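Local coordinates for protein of unknown function with a Fic domain (Bacteroides thetaiotaomicron VPI-5482, PDB 3CUC) that is of unknown function but carries a Fic domain, the mostly helical core that defines the Fic/DOC family of proteins, at residues R105-Q110 / N199-R204; E154-F159 / I190-F195; L181-H186 / N260-C265. One frame throughout, in Å; residues are numbered along the deposited sequence.

How the contacts relate
The first segment met along the chain, 105-110 at the end of helix 97-107, meets its partner at the start of helix 199-213, where contact 1 closes a long loop holding the small hairpin and two helices. Contact 2 lies wholly within that loop and shuts a shorter one, bringing the start of helix 156-173 against the end of helix 178-192. Contact 3 crosses both: its first segment, 181-186, precedes 190-195 on helix 178-192, while its second belongs to helix 256-277, beyond the Fic motif. Helix 178-192 therefore serves contacts 2 and 3, and its residues Ile190 and His186 also touch Ala203 of contact 1.

Contact 1: R105-Q110 / N199-R204; sequences RTILVQ and NGRIAR
Arg201 and Ile202 lie where the Fic motif, here HPFEDGNGR, runs into helix 199-213, and they pack against Ile107 and Leu108 at the end of helix 97-107. The centre is aliphatic. Ile107 points at the motif helix, and its CG1, set between the backbone N and the carbonyl carbon (chi1 69°), carries CD1 forward to lie 3.7 Å from Arg201 CB. Ile107 CD1 also reaches Ile202 CD1 at 4.1 Å, so the long arm of one isoleucine serves two neighbours on the motif helix. Such a branched chain suits a buried spot where it meets an arginine CB and an isoleucine methyl.

Arg201 is used twice. Its CB takes the isoleucine methyl, while a bend at chi3 (-83°) brings the guanidinium beside Leu108. That group is fastened by a salt bridge from NH1 to Glu73, with a weak, long ion pair from NH2 to Asp197 in the motif loop. Arg204 makes a salt bridge with Glu44, consistent with Glu44 being the counterpart of the inhibitory glutamate that pairs with the second motif arginine in many Fic proteins.

Leu108, the first residue to leave helical geometry, begins its CB sidelong to the motif helix but ends closer. Its branch CD2 approaches the guanidinium obliquely, 3.6 Å from Arg201 NH2 and 3.8 Å from Arg201 NH1.

Contact 2: E154-F159 / I190-F195; sequences EETPAF and IRIHPF
Two pairs of side chains, Thr156 with Pro194 and Phe159 with Ile192, are set at different angles where helix 156-173 meets the end of helix 178-192 and the first residues of the Fic motif. Thr156 and Pro194 cross at about a right angle. Threonine suits the spot because its two branches divide the work: with OG1 beside the backbone N (chi1 -69°), the methyl Thr156 CG2 stands anti to that N and rests 3.8 Å from Pro194 CB, while OG1 bonds Ser152 O.

Phe159 and Ile192 meet on a slant. Ile192 CD1 rests 4.0 Å from Phe159 CB. It also lies 3.8 Å from Phe159 O. Ile192 CG1 comes to the ring's edge, near its plane, 4.2 Å from Phe159 CD2; the slim arm of isoleucine fits against the CB and ring edge of phenylalanine. One face of that ring is covered instead by Glu155 CG, from the preceding turn. His193 breaks the helix with positive phi (54°), and its ring stacks on Tyr150.

Around Ile192 and Pro194, Met160 and Leu163 of helix 156-173 and Ala151 of the preceding loop also cover Ile192, while Pro194 leans on Tyr189 of helix 178-192 and on Asn199 of helix 199-213.

Contact 3: L181-H186 / N260-C265; sequences LAALLH and NYLSSC
Leu262 reaches from helix 256-277 to helix 178-192 with a single methyl, CD1, which lands beside the backbone of Ala183. Leu262 CD1 lies close to Ala183 CA and 3.6 Å from Ala183 CB. The carbonyl carbon of the preceding residue, Ala182 C, is 4.2 Å from Leu262 CD1. Leu262 CG is anti to the carbonyl carbon (chi1 -67°) and chi2 is extended, which sends this branch out towards the alanines. Alanine fits both positions: with only a CB in the way, a leucine can come right up to the helix backbone, and the CA atoms of Ala183 and Leu262 stand 6.9 Å apart. The contact is purely apolar packing, between residues that are all buried.

Helix 178-192 is a central helix of the Fic core, and the histidine of the Fic motif, His193, follows directly on its C-terminal end; helix 256-277 is the last helix of the modelled chain. Ala182 also touches Val210 of helix 199-213, the motif helix, and Leu262 also packs on Ile219 in the loop that follows that helix.

Further out, Leu181 and Leu184 turn to Trp166 of helix 156-173. His186, one turn after Ala182 and bonded through N to Ala182 O, lies against Ala203 and Val207; its NE2 bonds Tyr229 OH, and its ring meets that of Phe258. Next to Leu262, Tyr261 is tied to helix 226-240 by touching Asn228 and Tyr229, and its OH bonds Asp225. Within its own helix Tyr261 O accepts the backbone bond from Cys265 N at 3.2 Å.

Contact 1: R105-Q110 / N199-R204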
loop_
_atom_site.group_PDB
_atom_site.type_symbol
_atom_site.label_atom_id
_atom_site.label_comp_id
_atom_site.label_asym_id
_atom_site.label_seq_id
_atom_site.Cartn_x
_atom_site.Cartn_y
_atom_site.Cartn_z
ATOM N N ARG A 105 -3.172 -3.311 13.926
ATOM C CA ARG A 105 -2.979 -4.274 15.000
ATOM C C ARG A 105 -2.197 -5.493 14.510
ATOM O O ARG A 105 -1.330 -5.997 15.207
ATOM C CB ARG A 105 -4.345 -4.706 15.551
ATOM C CG ARG A 105 -4.312 -5.631 16.783
ATOM C CD ARG A 105 -5.729 -5.878 17.363
ATOM N NE ARG A 105 -6.414 -4.627 17.743
ATOM C CZ ARG A 105 -7.447 -4.060 17.100
ATOM N NH1 ARG A 105 -7.983 -4.614 16.018
ATOM N NH2 ARG A 105 -7.960 -2.917 17.555
ATOM N N THR A 106 -2.503 -5.953 13.301
ATOM C CA THR A 106 -1.883 -7.157 12.749
ATOM C C THR A 106 -0.412 -6.953 12.404
ATOM O O THR A 106 0.445 -7.675 12.909
ATOM C CB THR A 106 -2.617 -7.628 11.480
ATOM O OG1 THR A 106 -3.995 -7.848 11.782
ATOM C CG2 THR A 106 -2.008 -8.913 10.945
ATOM N N ILE A 107 -0.121 -5.971 11.551
ATOM C CA ILE A 107 1.230 -5.827 10.986
ATOM C C ILE A 107 2.262 -5.360 12.025
ATOM O O ILE A 107 3.437 -5.731 11.940
ATOM C CB ILE A 107 1.267 -4.908 9.726
ATOM C CG1 ILE A 107 0.981 -3.446 10.075
ATOM C CG2 ILE A 107 0.289 -5.402 8.678
ATOM C CD1 ILE A 107 1.270 -2.522 8.939
ATOM N N LEU A 108 1.818 -4.540 12.978
ATOM C CA LEU A 108 2.610 -4.227 14.167
ATOM C C LEU A 108 2.155 -5.231 15.212
ATOM O O LEU A 108 1.042 -5.126 15.722
ATOM C CB LEU A 108 2.345 -2.800 14.667
ATOM C CG LEU A 108 2.367 -1.675 13.637
ATOM C CD1 LEU A 108 2.104 -0.326 14.320
ATOM C CD2 LEU A 108 3.691 -1.677 12.876
ATOM N N VAL A 109 2.994 -6.204 15.540
ATOM C CA VAL A 109 2.504 -7.402 16.228
ATOM C C VAL A 109 1.787 -7.117 17.552
ATOM O O VAL A 109 0.799 -7.779 17.871
ATOM C CB VAL A 109 3.640 -8.408 16.464
ATOM C CG1 VAL A 109 3.128 -9.638 17.218
ATOM C CG2 VAL A 109 4.271 -8.806 15.122
ATOM N N GLN A 110 2.259 -6.114 18.293
ATOM C CA GLN A 110 1.785 -5.873 19.662
ATOM C C GLN A 110 2.134 -4.478 20.168
ATOM O O GLN A 110 2.977 -3.793 19.581
ATOM C CB GLN A 110 2.398 -6.911 20.595
ATOM C CG GLN A 110 3.919 -6.956 20.516
ATOM C CD GLN A 110 4.496 -8.270 21.004
ATOM O OE1 GLN A 110 3.897 -8.963 21.828
ATOM N NE2 GLN A 110 5.672 -8.617 20.497
ATOM N N ASN A 199 1.961 3.577 9.240
ATOM C CA ASN A 199 1.121 4.292 8.282
ATOM C C ASN A 199 1.622 4.170 6.843
ATOM O O ASN A 199 0.823 4.162 5.901
ATOM C CB ASN A 199 0.987 5.760 8.683
ATOM C CG ASN A 199 0.179 5.940 9.959
ATOM O OD1 ASN A 199 -1.035 5.736 9.971
ATOM N ND2 ASN A 199 0.854 6.326 11.041
ATOM N N GLY A 200 2.933 4.059 6.670
ATOM C CA GLY A 200 3.494 3.827 5.348
ATOM C C GLY A 200 3.009 2.506 4.790
ATOM O O GLY A 200 2.565 2.422 3.651
ATOM N N ARG A 201 3.081 1.470 5.609
ATOM C CA ARG A 201 2.692 0.129 5.187
ATOM C C ARG A 201 1.196 -0.017 4.977
ATOM O O ARG A 201 0.775 -0.771 4.105
ATOM C CB ARG A 201 3.177 -0.903 6.204
ATOM C CG ARG A 201 4.657 -1.199 6.084
ATOM C CD ARG A 201 5.176 -1.901 7.307
ATOM N NE ARG A 201 5.501 -0.960 8.369
ATOM C CZ ARG A 201 5.831 -1.313 9.603
ATOM N NH1 ARG A 201 5.881 -2.593 9.942
ATOM N NH2 ARG A 201 6.108 -0.374 10.506
ATOM N N ILE A 202 0.403 0.696 5.777
ATOM C CA ILE A 202 -1.047 0.685 5.617
ATOM C C ILE A 202 -1.404 1.350 4.296
ATOM O O ILE A 202 -2.173 0.796 3.520
ATOM C CB ILE A 202 -1.786 1.402 6.768
ATOM C CG1 ILE A 202 -1.552 0.677 8.102
ATOM C CG2 ILE A 202 -3.284 1.474 6.474
ATOM C CD1 ILE A 202 -2.256 -0.659 8.210
ATOM N N ALA A 203 -0.831 2.524 4.039
ATOM C CA ALA A 203 -1.060 3.229 2.777
ATOM C C ALA A 203 -0.848 2.291 1.592
ATOM O O ALA A 203 -1.722 2.150 0.735
ATOM C CB ALA A 203 -0.153 4.440 2.660
ATOM N N ARG A 204 0.302 1.626 1.568
ATOM C CA ARG A 204 0.663 0.783 0.438
ATOM C C ARG A 204 -0.197 -0.468 0.371
ATOM O O ARG A 204 -0.492 -0.967 -0.718
ATOM C CB ARG A 204 2.146 0.429 0.489
ATOM C CG ARG A 204 3.038 1.615 0.132
ATOM C CD ARG A 204 4.504 1.227 0.057
ATOM N NE ARG A 204 5.029 0.897 1.385
ATOM C CZ ARG A 204 5.436 1.785 2.296
ATOM N NH1 ARG A 204 5.403 3.089 2.052
ATOM N NH2 ARG A 204 5.883 1.360 3.462
#

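Contact 2: E154-F159 / I190-F195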
loop_
_atom_site.group_PDB
_atom_site.type_symbol
_atom_site.label_atom_id
_atom_site.label_comp_id
_atom_site.label_asym_id
_atom_site.label_seq_id
_atom_site.Cartn_x
_atom_site.Cartn_y
_atom_site.Cartn_z
ATOM N N GLU A 154 -7.136 14.914 18.019
ATOM C CA GLU A 154 -8.541 15.261 18.231
ATOM C C GLU A 154 -9.373 15.073 16.960
ATOM O O GLU A 154 -10.441 14.471 17.001
ATOM C CB GLU A 154 -8.677 16.711 18.728
ATOM C CG GLU A 154 -8.007 17.008 20.085
ATOM C CD GLU A 154 -6.493 17.206 20.003
ATOM O OE1 GLU A 154 -6.003 17.734 18.985
ATOM O OE2 GLU A 154 -5.791 16.836 20.967
ATOM N N GLU A 155 -8.877 15.581 15.837
ATOM C CA GLU A 155 -9.642 15.572 14.585
ATOM C C GLU A 155 -9.504 14.267 13.782
ATOM O O GLU A 155 -10.241 14.058 12.818
ATOM C CB GLU A 155 -9.256 16.781 13.722
ATOM C CG GLU A 155 -7.898 16.673 13.032
ATOM C CD GLU A 155 -7.335 18.022 12.621
ATOM O OE1 GLU A 155 -8.128 18.962 12.400
ATOM O OE2 GLU A 155 -6.095 18.136 12.516
ATOM N N THR A 156 -8.573 13.399 14.184
ATOM C CA THR A 156 -8.291 12.156 13.456
ATOM C C THR A 156 -9.518 11.262 13.235
ATOM O O THR A 156 -9.802 10.902 12.096
ATOM C CB THR A 156 -7.152 11.341 14.125
ATOM O OG1 THR A 156 -5.912 12.042 13.961
ATOM C CG2 THR A 156 -7.031 9.950 13.504
ATOM N N PRO A 157 -10.249 10.901 14.308
ATOM C CA PRO A 157 -11.439 10.053 14.109
ATOM C C PRO A 157 -12.480 10.633 13.147
ATOM O O PRO A 157 -13.083 9.883 12.379
ATOM C CB PRO A 157 -12.031 9.912 15.519
ATOM C CG PRO A 157 -11.343 10.912 16.357
ATOM C CD PRO A 157 -10.026 11.203 15.732
ATOM N N ALA A 158 -12.687 11.948 13.198
ATOM C CA ALA A 158 -13.580 12.626 12.256
ATOM C C ALA A 158 -13.040 12.545 10.822
ATOM O O ALA A 158 -13.783 12.239 9.889
ATOM C CB ALA A 158 -13.779 14.080 12.668
ATOM N N PHE A 159 -11.747 12.815 10.666
ATOM C CA PHE A 159 -11.064 12.718 9.370
ATOM C C PHE A 159 -11.144 11.313 8.764
ATOM O O PHE A 159 -11.341 11.164 7.556
ATOM C CB PHE A 159 -9.589 13.120 9.522
ATOM C CG PHE A 159 -9.341 14.604 9.464
ATOM C CD1 PHE A 159 -10.305 15.517 9.884
ATOM C CD2 PHE A 159 -8.119 15.087 9.011
ATOM C CE1 PHE A 159 -10.059 16.878 9.828
ATOM C CE2 PHE A 159 -7.867 16.446 8.958
ATOM C CZ PHE A 159 -8.839 17.344 9.365
ATOM N N ILE A 190 -2.235 8.885 4.068
ATOM C CA ILE A 190 -0.880 9.204 4.514
ATOM C C ILE A 190 -0.806 10.624 5.102
ATOM O O ILE A 190 0.007 10.890 5.991
ATOM C CB ILE A 190 0.165 9.012 3.375
ATOM C CG1 ILE A 190 1.539 8.665 3.957
ATOM C CG2 ILE A 190 0.250 10.248 2.480
ATOM C CD1 ILE A 190 1.627 7.245 4.520
ATOM N N ARG A 191 -1.662 11.525 4.619
ATOM C CA ARG A 191 -1.723 12.896 5.144
ATOM C C ARG A 191 -2.423 12.977 6.495
ATOM O O ARG A 191 -2.068 13.810 7.318
ATOM C CB ARG A 191 -2.409 13.840 4.151
ATOM C CG ARG A 191 -1.573 14.198 2.919
ATOM C CD ARG A 191 -0.305 14.961 3.275
ATOM N NE ARG A 191 -0.590 16.189 4.014
ATOM C CZ ARG A 191 -0.731 17.396 3.470
ATOM N NH1 ARG A 191 -0.617 17.573 2.158
ATOM N NH2 ARG A 191 -0.987 18.439 4.251
ATOM N N ILE A 192 -3.416 12.121 6.719
ATOM C CA ILE A 192 -4.037 11.992 8.044
ATOM C C ILE A 192 -3.046 11.346 9.030
ATOM O O ILE A 192 -2.898 11.803 10.162
ATOM C CB ILE A 192 -5.339 11.153 7.994
ATOM C CG1 ILE A 192 -6.399 11.822 7.112
ATOM C CG2 ILE A 192 -5.912 10.963 9.393
ATOM C CD1 ILE A 192 -7.592 10.923 6.819
ATOM N N HIS A 193 -2.380 10.278 8.588
ATOM C CA HIS A 193 -1.337 9.587 9.372
ATOM C C HIS A 193 -1.873 9.186 10.765
ATOM O O HIS A 193 -1.274 9.526 11.794
ATOM C CB HIS A 193 -0.086 10.480 9.458
ATOM C CG HIS A 193 1.209 9.764 9.198
ATOM N ND1 HIS A 193 2.077 9.402 10.206
ATOM C CD2 HIS A 193 1.797 9.374 8.040
ATOM C CE1 HIS A 193 3.133 8.804 9.682
ATOM N NE2 HIS A 193 2.987 8.774 8.370
ATOM N N PRO A 194 -3.003 8.441 10.787
ATOM C CA PRO A 194 -3.844 8.247 11.973
ATOM C C PRO A 194 -3.214 7.472 13.122
ATOM O O PRO A 194 -3.444 7.815 14.272
ATOM C CB PRO A 194 -5.055 7.475 11.423
ATOM C CG PRO A 194 -4.546 6.774 10.232
ATOM C CD PRO A 194 -3.550 7.712 9.624
ATOM N N PHE A 195 -2.451 6.427 12.817
ATOM C CA PHE A 195 -1.838 5.605 13.859
ATOM C C PHE A 195 -0.481 6.176 14.269
ATOM O O PHE A 195 0.114 6.983 13.545
ATOM C CB PHE A 195 -1.680 4.152 13.393
ATOM C CG PHE A 195 -2.968 3.512 12.958
ATOM C CD1 PHE A 195 -3.864 3.009 13.892
ATOM C CD2 PHE A 195 -3.289 3.415 11.613
ATOM C CE1 PHE A 195 -5.062 2.420 13.483
ATOM C CE2 PHE A 195 -4.481 2.832 11.201
ATOM C CZ PHE A 195 -5.367 2.336 12.137
#

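Contact 3: L181-H186 / N260-C265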
loop_
_atom_site.group_PDB
_atom_site.type_symbol
_atom_site.label_atom_id
_atom_site.label_comp_id
_atom_site.label_asym_id
_atom_site.label_seq_id
_atom_site.Cartn_x
_atom_site.Cartn_y
_atom_site.Cartn_z
ATOM N N LEU A 181 -8.237 6.132 -7.798
ATOM C CA LEU A 181 -8.867 5.955 -6.492
ATOM C C LEU A 181 -7.843 5.446 -5.481
ATOM O O LEU A 181 -7.822 5.897 -4.332
ATOM C CB LEU A 181 -10.063 4.991 -6.583
ATOM C CG LEU A 181 -10.825 4.697 -5.279
ATOM C CD1 LEU A 181 -11.288 5.973 -4.599
ATOM C CD2 LEU A 181 -12.007 3.774 -5.525
ATOM N N ALA A 182 -6.996 4.516 -5.923
ATOM C CA ALA A 182 -5.934 3.972 -5.082
ATOM C C ALA A 182 -4.941 5.066 -4.710
ATOM O O ALA A 182 -4.565 5.189 -3.548
ATOM C CB ALA A 182 -5.222 2.824 -5.784
ATOM N N ALA A 183 -4.531 5.865 -5.690
ATOM C CA ALA A 183 -3.571 6.945 -5.446
ATOM C C ALA A 183 -4.112 7.943 -4.438
ATOM O O ALA A 183 -3.403 8.350 -3.525
ATOM C CB ALA A 183 -3.216 7.652 -6.743
ATOM N N LEU A 184 -5.376 8.320 -4.600
ATOM C CA LEU A 184 -5.988 9.334 -3.743
ATOM C C LEU A 184 -6.268 8.795 -2.344
ATOM O O LEU A 184 -6.113 9.525 -1.367
ATOM C CB LEU A 184 -7.268 9.881 -4.384
ATOM C CG LEU A 184 -7.712 11.300 -4.015
ATOM C CD1 LEU A 184 -6.548 12.293 -3.993
ATOM C CD2 LEU A 184 -8.772 11.762 -5.003
ATOM N N LEU A 185 -6.663 7.523 -2.248
ATOM C CA LEU A 185 -6.816 6.857 -0.946
ATOM C C LEU A 185 -5.491 6.827 -0.172
ATOM O O LEU A 185 -5.454 7.131 1.022
ATOM C CB LEU A 185 -7.351 5.427 -1.116
ATOM C CG LEU A 185 -7.542 4.590 0.161
ATOM C CD1 LEU A 185 -8.419 5.319 1.173
ATOM C CD2 LEU A 185 -8.120 3.221 -0.159
ATOM N N HIS A 186 -4.419 6.446 -0.860
ATOM C CA HIS A 186 -3.076 6.428 -0.284
ATOM C C HIS A 186 -2.701 7.813 0.222
ATOM O O HIS A 186 -2.268 7.979 1.367
ATOM C CB HIS A 186 -2.071 5.972 -1.346
ATOM C CG HIS A 186 -0.643 5.978 -0.891
ATOM N ND1 HIS A 186 -0.006 7.110 -0.432
ATOM C CD2 HIS A 186 0.281 4.989 -0.861
ATOM C CE1 HIS A 186 1.242 6.813 -0.120
ATOM N NE2 HIS A 186 1.444 5.534 -0.374
ATOM N N ASN A 260 0.523 9.360 -11.614
ATOM C CA ASN A 260 1.434 8.883 -12.650
ATOM C C ASN A 260 2.421 7.869 -12.086
ATOM O O ASN A 260 2.692 6.848 -12.725
ATOM C CB ASN A 260 2.184 10.042 -13.315
ATOM C CG ASN A 260 1.276 10.919 -14.174
ATOM O OD1 ASN A 260 0.216 10.488 -14.627
ATOM N ND2 ASN A 260 1.696 12.158 -14.401
ATOM N N TYR A 261 2.937 8.135 -10.886
ATOM C CA TYR A 261 3.896 7.230 -10.257
ATOM C C TYR A 261 3.336 5.816 -10.070
ATOM O O TYR A 261 3.974 4.835 -10.443
ATOM C CB TYR A 261 4.362 7.784 -8.911
ATOM C CG TYR A 261 5.466 6.954 -8.287
ATOM C CD1 TYR A 261 6.654 6.721 -8.975
ATOM C CD2 TYR A 261 5.317 6.387 -7.020
ATOM C CE1 TYR A 261 7.668 5.954 -8.422
ATOM C CE2 TYR A 261 6.332 5.617 -6.458
ATOM C CZ TYR A 261 7.502 5.406 -7.164
ATOM O OH TYR A 261 8.500 4.642 -6.611
ATOM N N LEU A 262 2.140 5.717 -9.499
ATOM C CA LEU A 262 1.498 4.422 -9.313
ATOM C C LEU A 262 1.231 3.755 -10.660
ATOM O O LEU A 262 1.317 2.535 -10.781
ATOM C CB LEU A 262 0.194 4.555 -8.512
ATOM C CG LEU A 262 0.298 4.984 -7.042
ATOM C CD1 LEU A 262 -1.043 4.790 -6.343
ATOM C CD2 LEU A 262 1.389 4.218 -6.307
ATOM N N SER A 263 0.913 4.549 -11.674
ATOM C CA SER A 263 0.692 4.010 -13.013
ATOM C C SER A 263 1.959 3.380 -13.580
ATOM O O SER A 263 1.900 2.320 -14.201
ATOM C CB SER A 263 0.168 5.092 -13.951
ATOM O OG SER A 263 -1.022 5.647 -13.425
ATOM N N SER A 264 3.106 4.007 -13.342
ATOM C CA SER A 264 4.368 3.439 -13.803
ATOM C C SER A 264 4.676 2.112 -13.080
ATOM O O SER A 264 5.233 1.191 -13.679
ATOM C CB SER A 264 5.508 4.443 -13.643
ATOM O OG SER A 264 5.738 4.736 -12.279
ATOM N N CYS A 265 4.296 2.003 -11.810
ATOM C CA CYS A 265 4.396 0.717 -11.110
ATOM C C CYS A 265 3.464 -0.302 -11.724
ATOM O O CYS A 265 3.849 -1.453 -11.924
ATOM C CB CYS A 265 4.037 0.840 -9.633
ATOM S SG CYS A 265 4.994 2.057 -8.766
#